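Local coordinates for putative membrane transport protein (Vibrio parahaemolyticus RIMD 2210633, PDB 3CK6) that probably takes zinc into the cell together with protons, working as a homopentamer whose cytoplasmic part forms a funnel, at residues G5-H10 against R44-D49; P16-E21 against Q123-H128; L137-I142 against R213-N218. The protein carries 1 engineered substitution. All coordinates share one frame; numbering follows the deposited sequence.

The three contacts show how burial sets chemistry within one subunit of the cytoplasmic funnel. Contact 1 is buried and aromatic, joining strand 7-12 of the mixed sheet to helix 43-49. Contact 2 is half open: strand 19-20 and the residues before it meet the end of helix 116-126, with a bridging water and a selenium-histidine edge contact. It touches contact 1 directly, since strands 7-12 and 19-20 are neighbours, and H10 O probably accepts a hydrogen bond from E21 N. Contact 3 lies deeper, about 26 Å from contact 1 between centres, and pairs helices 134-161 and 209-246 through an alanine methyl met by an isoleucine and an asparagine, beside a neighbouring subunit.

Contact 1. Residues G5-H10 against R44-D49. Engineered in segment 44-49: G45 (natural residue Ser).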
loop_
_atom_site.group_PDB
_atom_site.type_symbol
_atom_site.label_atom_id
_atom_site.label_comp_id
_atom_site.label_asym_id
_atom_site.label_seq_id
_atom_site.Cartn_x
_atom_site.Cartn_y
_atom_site.Cartn_z
ATOM N N GLY E 5 -34.234 22.215 25.529
ATOM C CA GLY E 5 -33.087 21.685 26.273
ATOM C C GLY E 5 -32.064 20.936 25.437
ATOM O O GLY E 5 -32.331 20.588 24.287
ATOM N N PHE E 6 -30.886 20.687 26.010
ATOM C CA PHE E 6 -29.850 19.923 25.292
ATOM C C PHE E 6 -30.175 18.432 25.169
ATOM O O PHE E 6 -29.785 17.790 24.198
ATOM C CB PHE E 6 -28.435 20.131 25.877
ATOM C CG PHE E 6 -28.173 19.367 27.149
ATOM C CD1 PHE E 6 -28.387 19.962 28.390
ATOM C CD2 PHE E 6 -27.699 18.054 27.099
ATOM C CE1 PHE E 6 -28.151 19.259 29.578
ATOM C CE2 PHE E 6 -27.464 17.336 28.271
ATOM C CZ PHE E 6 -27.693 17.947 29.520
HETATM N N MSE E 7 -30.884 17.881 26.147
HETATM C CA MSE E 7 -31.116 16.434 26.149
HETATM C C MSE E 7 -32.370 16.087 25.371
HETATM O O MSE E 7 -33.472 16.494 25.736
HETATM C CB MSE E 7 -31.145 15.836 27.563
HETATM C CG MSE E 7 -30.743 14.322 27.557
HETATM SE SE MSE E 7 -30.910 13.554 29.267
HETATM C CE MSE E 7 -29.503 14.528 30.198
ATOM N N ILE E 8 -32.186 15.342 24.286
ATOM C CA ILE E 8 -33.294 14.914 23.426
ATOM C C ILE E 8 -34.082 13.762 24.067
ATOM O O ILE E 8 -35.310 13.829 24.209
ATOM C CB ILE E 8 -32.769 14.477 22.035
ATOM C CG1 ILE E 8 -31.880 15.585 21.448
ATOM C CG2 ILE E 8 -33.916 14.101 21.107
ATOM C CD1 ILE E 8 -31.032 15.150 20.279
ATOM N N GLU E 9 -33.372 12.708 24.429
ATOM C CA GLU E 9 -34.003 11.538 25.024
ATOM C C GLU E 9 -33.070 10.853 25.999
ATOM O O GLU E 9 -31.832 10.960 25.888
ATOM C CB GLU E 9 -34.439 10.564 23.927
ATOM C CG GLU E 9 -35.772 9.928 24.188
ATOM C CD GLU E 9 -36.496 9.553 22.915
ATOM O OE1 GLU E 9 -36.369 8.398 22.473
ATOM O OE2 GLU E 9 -37.194 10.415 22.354
ATOM N N HIS E 10 -33.669 10.129 26.944
ATOM C CA HIS E 10 -32.937 9.410 27.966
ATOM C C HIS E 10 -33.644 8.077 28.176
ATOM O O HIS E 10 -34.852 8.042 28.437
ATOM C CB HIS E 10 -32.889 10.269 29.240
ATOM C CG HIS E 10 -32.315 9.594 30.458
ATOM N ND1 HIS E 10 -32.531 10.087 31.728
ATOM C CD2 HIS E 10 -31.550 8.483 30.613
ATOM C CE1 HIS E 10 -31.908 9.322 32.611
ATOM N NE2 HIS E 10 -31.313 8.337 31.962
ATOM N N ARG E 44 -21.797 21.198 27.253
ATOM C CA ARG E 44 -20.452 21.189 27.815
ATOM C C ARG E 44 -20.459 21.188 29.349
ATOM O O ARG E 44 -19.677 20.467 29.977
ATOM C CB ARG E 44 -19.620 22.379 27.312
ATOM C CG ARG E 44 -18.266 22.487 28.008
ATOM C CD ARG E 44 -17.449 23.647 27.465
ATOM N NE ARG E 44 -17.000 23.412 26.097
ATOM C CZ ARG E 44 -15.891 22.751 25.762
ATOM N NH1 ARG E 44 -15.572 22.624 24.474
ATOM N NH2 ARG E 44 -15.106 22.217 26.711
ATOM N N GLY E 45 -21.317 22.018 29.946
ATOM C CA GLY E 45 -21.384 22.131 31.406
ATOM C C GLY E 45 -21.791 20.816 32.040
ATOM O O GLY E 45 -21.190 20.361 33.032
ATOM N N TRP E 46 -22.817 20.201 31.459
ATOM C CA TRP E 46 -23.296 18.904 31.909
ATOM C C TRP E 46 -22.200 17.839 31.855
ATOM O O TRP E 46 -21.984 17.119 32.833
ATOM C CB TRP E 46 -24.492 18.490 31.064
ATOM C CG TRP E 46 -25.134 17.223 31.462
ATOM C CD1 TRP E 46 -25.876 16.986 32.588
ATOM C CD2 TRP E 46 -25.128 16.003 30.718
ATOM N NE1 TRP E 46 -26.318 15.678 32.593
ATOM C CE2 TRP E 46 -25.870 15.054 31.459
ATOM C CE3 TRP E 46 -24.555 15.615 29.498
ATOM C CZ2 TRP E 46 -26.078 13.756 31.007
ATOM C CZ3 TRP E 46 -24.752 14.315 29.052
ATOM C CH2 TRP E 46 -25.499 13.394 29.824
ATOM N N LEU E 47 -21.499 17.765 30.725
ATOM C CA LEU E 47 -20.418 16.777 30.537
ATOM C C LEU E 47 -19.288 16.957 31.561
ATOM O O LEU E 47 -18.826 15.986 32.181
ATOM C CB LEU E 47 -19.874 16.855 29.101
ATOM C CG LEU E 47 -20.811 16.314 28.009
ATOM C CD1 LEU E 47 -20.305 16.663 26.635
ATOM C CD2 LEU E 47 -21.000 14.800 28.127
ATOM N N GLU E 48 -18.872 18.208 31.755
ATOM C CA GLU E 48 -17.833 18.525 32.737
ATOM C C GLU E 48 -18.295 18.334 34.185
ATOM O O GLU E 48 -17.539 17.808 35.007
ATOM C CB GLU E 48 -17.242 19.916 32.491
ATOM C CG GLU E 48 -16.418 19.937 31.200
ATOM C CD GLU E 48 -15.898 21.321 30.815
ATOM O OE1 GLU E 48 -15.335 21.432 29.703
ATOM O OE2 GLU E 48 -16.054 22.278 31.597
ATOM N N ASP E 49 -19.536 18.719 34.487
ATOM C CA ASP E 49 -20.119 18.447 35.807
ATOM C C ASP E 49 -20.081 16.952 36.132
ATOM O O ASP E 49 -19.930 16.564 37.293
ATOM C CB ASP E 49 -21.570 18.948 35.880
ATOM C CG ASP E 49 -21.681 20.454 36.159
ATOM O OD1 ASP E 49 -20.673 21.136 36.491
ATOM O OD2 ASP E 49 -22.814 20.961 36.039
#
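F6 and W46, the nearest pair along the two backbones, keep their CA atoms 9.4 Å apart, so the chain entering strand 7-12 and helix 43-49 meet through side chains alone, without a hydrogen bond between them. The indole of W46 is the shared surface. On one of its faces F6 puts down the far corner of its ring, with CZ of F6 3.3 Å from CG of W46. The planes are inclined at 46°, so the pair is neither a stack nor an edge-to-face contact. In F6 the ring sits between the backbone N and the carbonyl carbon (chi1 77°), which directs it toward the helix.

M7, a selenomethionine here, comes to the rim of the same indole: its chain runs extended until a bend at the last torsion, and CE of M7 stops 3.6 Å from CZ2 of W46. The CB of M7 in turn lies over a face of the F6 ring, so the three side chains brace one another. W46 reaches across with CG anti to its backbone N (chi1 -177°), and its buried NE1 is satisfied by the carbonyl of E26.

On the helix side away from the strand, R44 forms salt bridges with E48 and D58. The strand itself is irregular: I8 and E9 both face H35 in a classic beta bulge. With W46 also resting on I108 of strand 106-111, the arrangement is a helix-on-sheet layer of the alpha/beta part of a CorA-family cytoplasmic domain.

Contact 2. Residues P16-E21 against Q123-H128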
loop_
_atom_site.group_PDB
_atom_site.type_symbol
_atom_site.label_atom_id
_atom_site.label_comp_id
_atom_site.label_asym_id
_atom_site.label_seq_id
_atom_site.Cartn_x
_atom_site.Cartn_y
_atom_site.Cartn_z
ATOM N N PRO E 16 -33.831 -5.652 30.606
ATOM C CA PRO E 16 -34.013 -5.968 29.175
ATOM C C PRO E 16 -35.118 -5.169 28.469
ATOM O O PRO E 16 -35.120 -5.092 27.241
ATOM C CB PRO E 16 -34.389 -7.452 29.190
ATOM C CG PRO E 16 -33.818 -7.978 30.472
ATOM C CD PRO E 16 -33.980 -6.854 31.448
HETATM N N MSE E 17 -36.040 -4.587 29.233
HETATM C CA MSE E 17 -37.091 -3.737 28.684
HETATM C C MSE E 17 -36.772 -2.272 29.015
HETATM O O MSE E 17 -37.072 -1.802 30.111
HETATM C CB MSE E 17 -38.469 -4.150 29.224
HETATM C CG MSE E 17 -39.624 -3.293 28.748
HETATM SE SE MSE E 17 -39.797 -3.310 26.815
HETATM C CE MSE E 17 -40.461 -5.137 26.624
ATOM N N ALA E 18 -36.141 -1.571 28.073
ATOM C CA ALA E 18 -35.675 -0.198 28.314
ATOM C C ALA E 18 -36.828 0.709 28.728
ATOM O O ALA E 18 -37.946 0.542 28.248
ATOM C CB ALA E 18 -34.975 0.368 27.069
ATOM N N THR E 19 -36.565 1.656 29.627
ATOM C CA THR E 19 -37.606 2.607 30.028
ATOM C C THR E 19 -37.156 4.048 29.821
ATOM O O THR E 19 -35.991 4.386 30.068
ATOM C CB THR E 19 -38.031 2.428 31.499
ATOM O OG1 THR E 19 -36.889 2.581 32.345
ATOM C CG2 THR E 19 -38.680 1.048 31.727
ATOM N N GLN E 20 -38.096 4.884 29.383
ATOM C CA GLN E 20 -37.821 6.279 29.067
ATOM C C GLN E 20 -37.756 7.042 30.372
ATOM O O GLN E 20 -38.599 6.852 31.267
ATOM C CB GLN E 20 -38.912 6.867 28.167
ATOM C CG GLN E 20 -38.530 8.215 27.518
ATOM C CD GLN E 20 -39.361 8.520 26.293
ATOM O OE1 GLN E 20 -40.295 7.789 25.970
ATOM N NE2 GLN E 20 -39.031 9.613 25.601
ATOM N N GLU E 21 -36.722 7.858 30.508
ATOM C CA GLU E 21 -36.488 8.543 31.770
ATOM C C GLU E 21 -36.402 10.048 31.537
ATOM O O GLU E 21 -36.474 10.511 30.389
ATOM C CB GLU E 21 -35.241 7.993 32.473
ATOM C CG GLU E 21 -35.278 6.469 32.718
ATOM C CD GLU E 21 -36.276 6.066 33.807
ATOM O OE1 GLU E 21 -36.809 4.922 33.771
ATOM O OE2 GLU E 21 -36.531 6.898 34.709
ATOM N N GLN E 123 -38.038 5.178 17.919
ATOM C CA GLN E 123 -39.417 4.695 17.672
ATOM C C GLN E 123 -39.652 3.259 18.193
ATOM O O GLN E 123 -40.659 2.996 18.843
ATOM C CB GLN E 123 -39.785 4.823 16.189
ATOM C CG GLN E 123 -39.832 6.293 15.736
ATOM C CD GLN E 123 -40.368 6.520 14.325
ATOM O OE1 GLN E 123 -40.617 5.574 13.556
ATOM N NE2 GLN E 123 -40.549 7.794 13.975
ATOM N N ALA E 124 -38.703 2.364 17.928
ATOM C CA ALA E 124 -38.743 0.984 18.399
ATOM C C ALA E 124 -38.769 0.893 19.938
ATOM O O ALA E 124 -39.569 0.134 20.511
ATOM C CB ALA E 124 -37.558 0.212 17.825
ATOM N N LEU E 125 -37.914 1.676 20.593
ATOM C CA LEU E 125 -37.910 1.794 22.055
ATOM C C LEU E 125 -39.265 2.258 22.577
ATOM O O LEU E 125 -39.779 1.711 23.555
ATOM C CB LEU E 125 -36.789 2.730 22.543
ATOM C CG LEU E 125 -35.362 2.210 22.336
ATOM C CD1 LEU E 125 -34.311 3.315 22.434
ATOM C CD2 LEU E 125 -35.054 1.051 23.308
ATOM N N ALA E 126 -39.840 3.251 21.898
ATOM C CA ALA E 126 -41.148 3.799 22.240
ATOM C C ALA E 126 -42.248 2.731 22.122
ATOM O O ALA E 126 -43.227 2.765 22.873
ATOM C CB ALA E 126 -41.457 5.017 21.356
ATOM N N GLU E 127 -42.068 1.778 21.198
ATOM C CA GLU E 127 -43.026 0.672 20.985
ATOM C C GLU E 127 -42.663 -0.554 21.810
ATOM O O GLU E 127 -43.241 -1.624 21.606
ATOM C CB GLU E 127 -43.071 0.230 19.518
ATOM C CG GLU E 127 -42.765 1.284 18.495
ATOM C CD GLU E 127 -43.992 1.921 17.867
ATOM O OE1 GLU E 127 -45.006 2.095 18.576
ATOM O OE2 GLU E 127 -43.930 2.260 16.657
ATOM N N HIS E 128 -41.683 -0.407 22.703
ATOM C CA HIS E 128 -41.197 -1.495 23.555
ATOM C C HIS E 128 -40.593 -2.659 22.765
ATOM O O HIS E 128 -40.688 -3.819 23.164
ATOM C CB HIS E 128 -42.308 -1.958 24.506
ATOM C CG HIS E 128 -42.904 -0.836 25.295
ATOM N ND1 HIS E 128 -44.157 -0.324 25.032
ATOM C CD2 HIS E 128 -42.395 -0.090 26.301
ATOM C CE1 HIS E 128 -44.406 0.672 25.865
ATOM N NE2 HIS E 128 -43.351 0.836 26.645
HETATM O O HOH W 1 -38.773 -0.076 25.547
#
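A single water spans the gap beside A18 and L125, donating to the carbonyl O of each residue at 2.9 Å, and takes the place of any direct hydrogen bond between the two segments. L125 lies in the last turn of helix 116-126, which closes in a Schellman motif: H128 N bonds to L125 O, K129 N to A124 O, and H128 adopts the positive phi (62°) of the C-prime position. L125 O therefore serves both the motif and the water.

Next to the water the contact is apolar and buried. CB of A18 meets the CD2 branch of L125 at 3.8 Å, and F13 touches both side chains and enlarges the patch. W11 of strand 7-12 adds to it from the L125 side.

The outer half is exposed. M17, a selenomethionine, starts with CG anti to its backbone N (chi1 178°) and then bends at both following torsions, which curls its end back toward the helix terminus. Its SE comes to the edge of the H128 imidazole, near the ring plane, 5.1 Å from the ring centroid; the nearest approach is SE of M17 to CB of H128, 3.7 Å.

Contact 3. Residues L137-I142 against R213-N218; sequences LLNQII and RFAHNN
The shortest polar bonds where N139 and I142 meet A215 stay within each helix, as in I141 N to L137 O at 2.9 Å; none joins the two segments, although N218 ND2 bonds to E143 OE1 of helix 134-161. This is helix-helix packing in the bundle of the CorA-type domain, with helix 173-199 lying against helices 134-161 and 209-246. A215, with only a methyl to place, is consistent with the close approach, its CA 7.0 Å from that of I142.

N139, about one turn before I142, brings its ND2 to 4.3 Å from CB of A215, the methyl that I142 also meets. Its polar end is settled elsewhere: OD1 accepts a hydrogen bond from NE of R208, consistent with the amide's NH2 end being the one turned to A215.

Other residues of 213-218 serve the pentamer. F214 stacks on H59 of a neighbouring subunit and meets H70 of that subunit edge-to-face, while N217 bonds to its R66. One short piece of the long helix thus packs inward on its own chain and outward on the next.

I142 makes the aliphatic touch with its branch methyl: CG2, anti to the backbone N, lies 4.0 Å from CB of A215.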
loop_
_atom_site.group_PDB
_atom_site.type_symbol
_atom_site.label_atom_id
_atom_site.label_comp_id
_atom_site.label_asym_id
_atom_site.label_seq_id
_atom_site.Cartn_x
_atom_site.Cartn_y
_atom_site.Cartn_z
ATOM N N LEU E 137 -27.734 -1.606 21.551
ATOM C CA LEU E 137 -28.001 -0.252 21.085
ATOM C C LEU E 137 -26.927 0.267 20.133
ATOM O O LEU E 137 -27.236 0.797 19.057
ATOM C CB LEU E 137 -28.161 0.693 22.288
ATOM C CG LEU E 137 -28.286 2.185 21.941
ATOM C CD1 LEU E 137 -29.552 2.436 21.108
ATOM C CD2 LEU E 137 -28.298 3.006 23.200
ATOM N N LEU E 138 -25.668 0.153 20.542
ATOM C CA LEU E 138 -24.568 0.713 19.747
ATOM C C LEU E 138 -24.435 -0.040 18.419
ATOM O O LEU E 138 -24.190 0.554 17.376
ATOM C CB LEU E 138 -23.271 0.640 20.546
ATOM C CG LEU E 138 -21.994 1.097 19.843
ATOM C CD1 LEU E 138 -22.152 2.523 19.339
ATOM C CD2 LEU E 138 -20.783 0.969 20.767
ATOM N N ASN E 139 -24.614 -1.361 18.478
ATOM C CA ASN E 139 -24.667 -2.208 17.278
ATOM C C ASN E 139 -25.744 -1.739 16.312
ATOM O O ASN E 139 -25.503 -1.621 15.106
ATOM C CB ASN E 139 -24.897 -3.666 17.721
ATOM C CG ASN E 139 -24.560 -4.702 16.629
ATOM O OD1 ASN E 139 -24.439 -5.885 16.946
ATOM N ND2 ASN E 139 -24.446 -4.275 15.350
ATOM N N GLN E 140 -26.930 -1.436 16.834
ATOM C CA GLN E 140 -28.031 -0.943 15.992
ATOM C C GLN E 140 -27.766 0.442 15.409
ATOM O O GLN E 140 -28.165 0.720 14.283
ATOM C CB GLN E 140 -29.347 -0.935 16.758
ATOM C CG GLN E 140 -29.924 -2.332 17.014
ATOM C CD GLN E 140 -31.361 -2.294 17.509
ATOM O OE1 GLN E 140 -32.025 -1.249 17.470
ATOM N NE2 GLN E 140 -31.849 -3.436 17.997
ATOM N N ILE E 141 -27.099 1.311 16.158
ATOM C CA ILE E 141 -26.705 2.622 15.616
ATOM C C ILE E 141 -25.766 2.447 14.408
ATOM O O ILE E 141 -26.001 3.018 13.329
ATOM C CB ILE E 141 -26.049 3.536 16.695
ATOM C CG1 ILE E 141 -27.066 3.877 17.802
ATOM C CG2 ILE E 141 -25.477 4.845 16.045
ATOM C CD1 ILE E 141 -26.436 4.495 19.078
ATOM N N ILE E 142 -24.722 1.636 14.592
ATOM C CA ILE E 142 -23.738 1.365 13.542
ATOM C C ILE E 142 -24.433 0.754 12.311
ATOM O O ILE E 142 -24.307 1.274 11.194
ATOM C CB ILE E 142 -22.556 0.489 14.089
ATOM C CG1 ILE E 142 -21.722 1.283 15.098
ATOM C CG2 ILE E 142 -21.670 -0.010 12.964
ATOM C CD1 ILE E 142 -20.863 0.421 16.003
ATOM N N ARG E 213 -18.784 -8.001 13.867
ATOM C CA ARG E 213 -18.089 -8.399 12.635
ATOM C C ARG E 213 -18.916 -8.331 11.349
ATOM O O ARG E 213 -18.376 -7.945 10.320
ATOM C CB ARG E 213 -17.413 -9.762 12.743
ATOM C CG ARG E 213 -15.989 -9.690 13.271
ATOM C CD ARG E 213 -15.928 -10.220 14.670
ATOM N NE ARG E 213 -14.594 -10.158 15.265
ATOM C CZ ARG E 213 -14.378 -9.950 16.563
ATOM N NH1 ARG E 213 -13.135 -9.926 17.047
ATOM N NH2 ARG E 213 -15.411 -9.744 17.378
ATOM N N PHE E 214 -20.193 -8.724 11.418
ATOM C CA PHE E 214 -21.154 -8.485 10.333
ATOM C C PHE E 214 -21.291 -6.985 9.993
ATOM O O PHE E 214 -21.366 -6.616 8.820
ATOM C CB PHE E 214 -22.531 -9.081 10.673
ATOM C CG PHE E 214 -22.508 -10.571 10.977
ATOM C CD1 PHE E 214 -21.630 -11.423 10.328
ATOM C CD2 PHE E 214 -23.385 -11.114 11.910
ATOM C CE1 PHE E 214 -21.606 -12.798 10.620
ATOM C CE2 PHE E 214 -23.369 -12.483 12.207
ATOM C CZ PHE E 214 -22.474 -13.318 11.563
ATOM N N ALA E 215 -21.338 -6.132 11.014
ATOM C CA ALA E 215 -21.373 -4.671 10.796
ATOM C C ALA E 215 -20.103 -4.165 10.108
ATOM O O ALA E 215 -20.165 -3.350 9.192
ATOM C CB ALA E 215 -21.632 -3.915 12.105
ATOM N N HIS E 216 -18.954 -4.671 10.537
ATOM C CA HIS E 216 -17.694 -4.380 9.857
ATOM C C HIS E 216 -17.676 -4.868 8.384
ATOM O O HIS E 216 -17.196 -4.159 7.502
ATOM C CB HIS E 216 -16.513 -4.985 10.635
ATOM C CG HIS E 216 -15.186 -4.607 10.074
ATOM N ND1 HIS E 216 -14.203 -5.528 9.802
ATOM C CD2 HIS E 216 -14.690 -3.404 9.688
ATOM C CE1 HIS E 216 -13.155 -4.912 9.280
ATOM N NE2 HIS E 216 -13.423 -3.623 9.207
ATOM N N ASN E 217 -18.167 -6.090 8.150
ATOM C CA ASN E 217 -18.279 -6.623 6.792
ATOM C C ASN E 217 -19.187 -5.733 5.929
ATOM O O ASN E 217 -18.880 -5.462 4.762
ATOM C CB ASN E 217 -18.780 -8.058 6.780
ATOM C CG ASN E 217 -18.502 -8.757 5.444
ATOM O OD1 ASN E 217 -17.383 -8.708 4.935
ATOM N ND2 ASN E 217 -19.517 -9.410 4.883
ATOM N N ASN E 218 -20.299 -5.281 6.504
ATOM C CA ASN E 218 -21.182 -4.345 5.783
ATOM C C ASN E 218 -20.542 -3.018 5.378
ATOM O O ASN E 218 -20.765 -2.548 4.258
ATOM C CB ASN E 218 -22.488 -4.107 6.552
ATOM C CG ASN E 218 -23.401 -5.329 6.521
ATOM O OD1 ASN E 218 -23.312 -6.130 5.606
ATOM N ND2 ASN E 218 -24.245 -5.496 7.543
#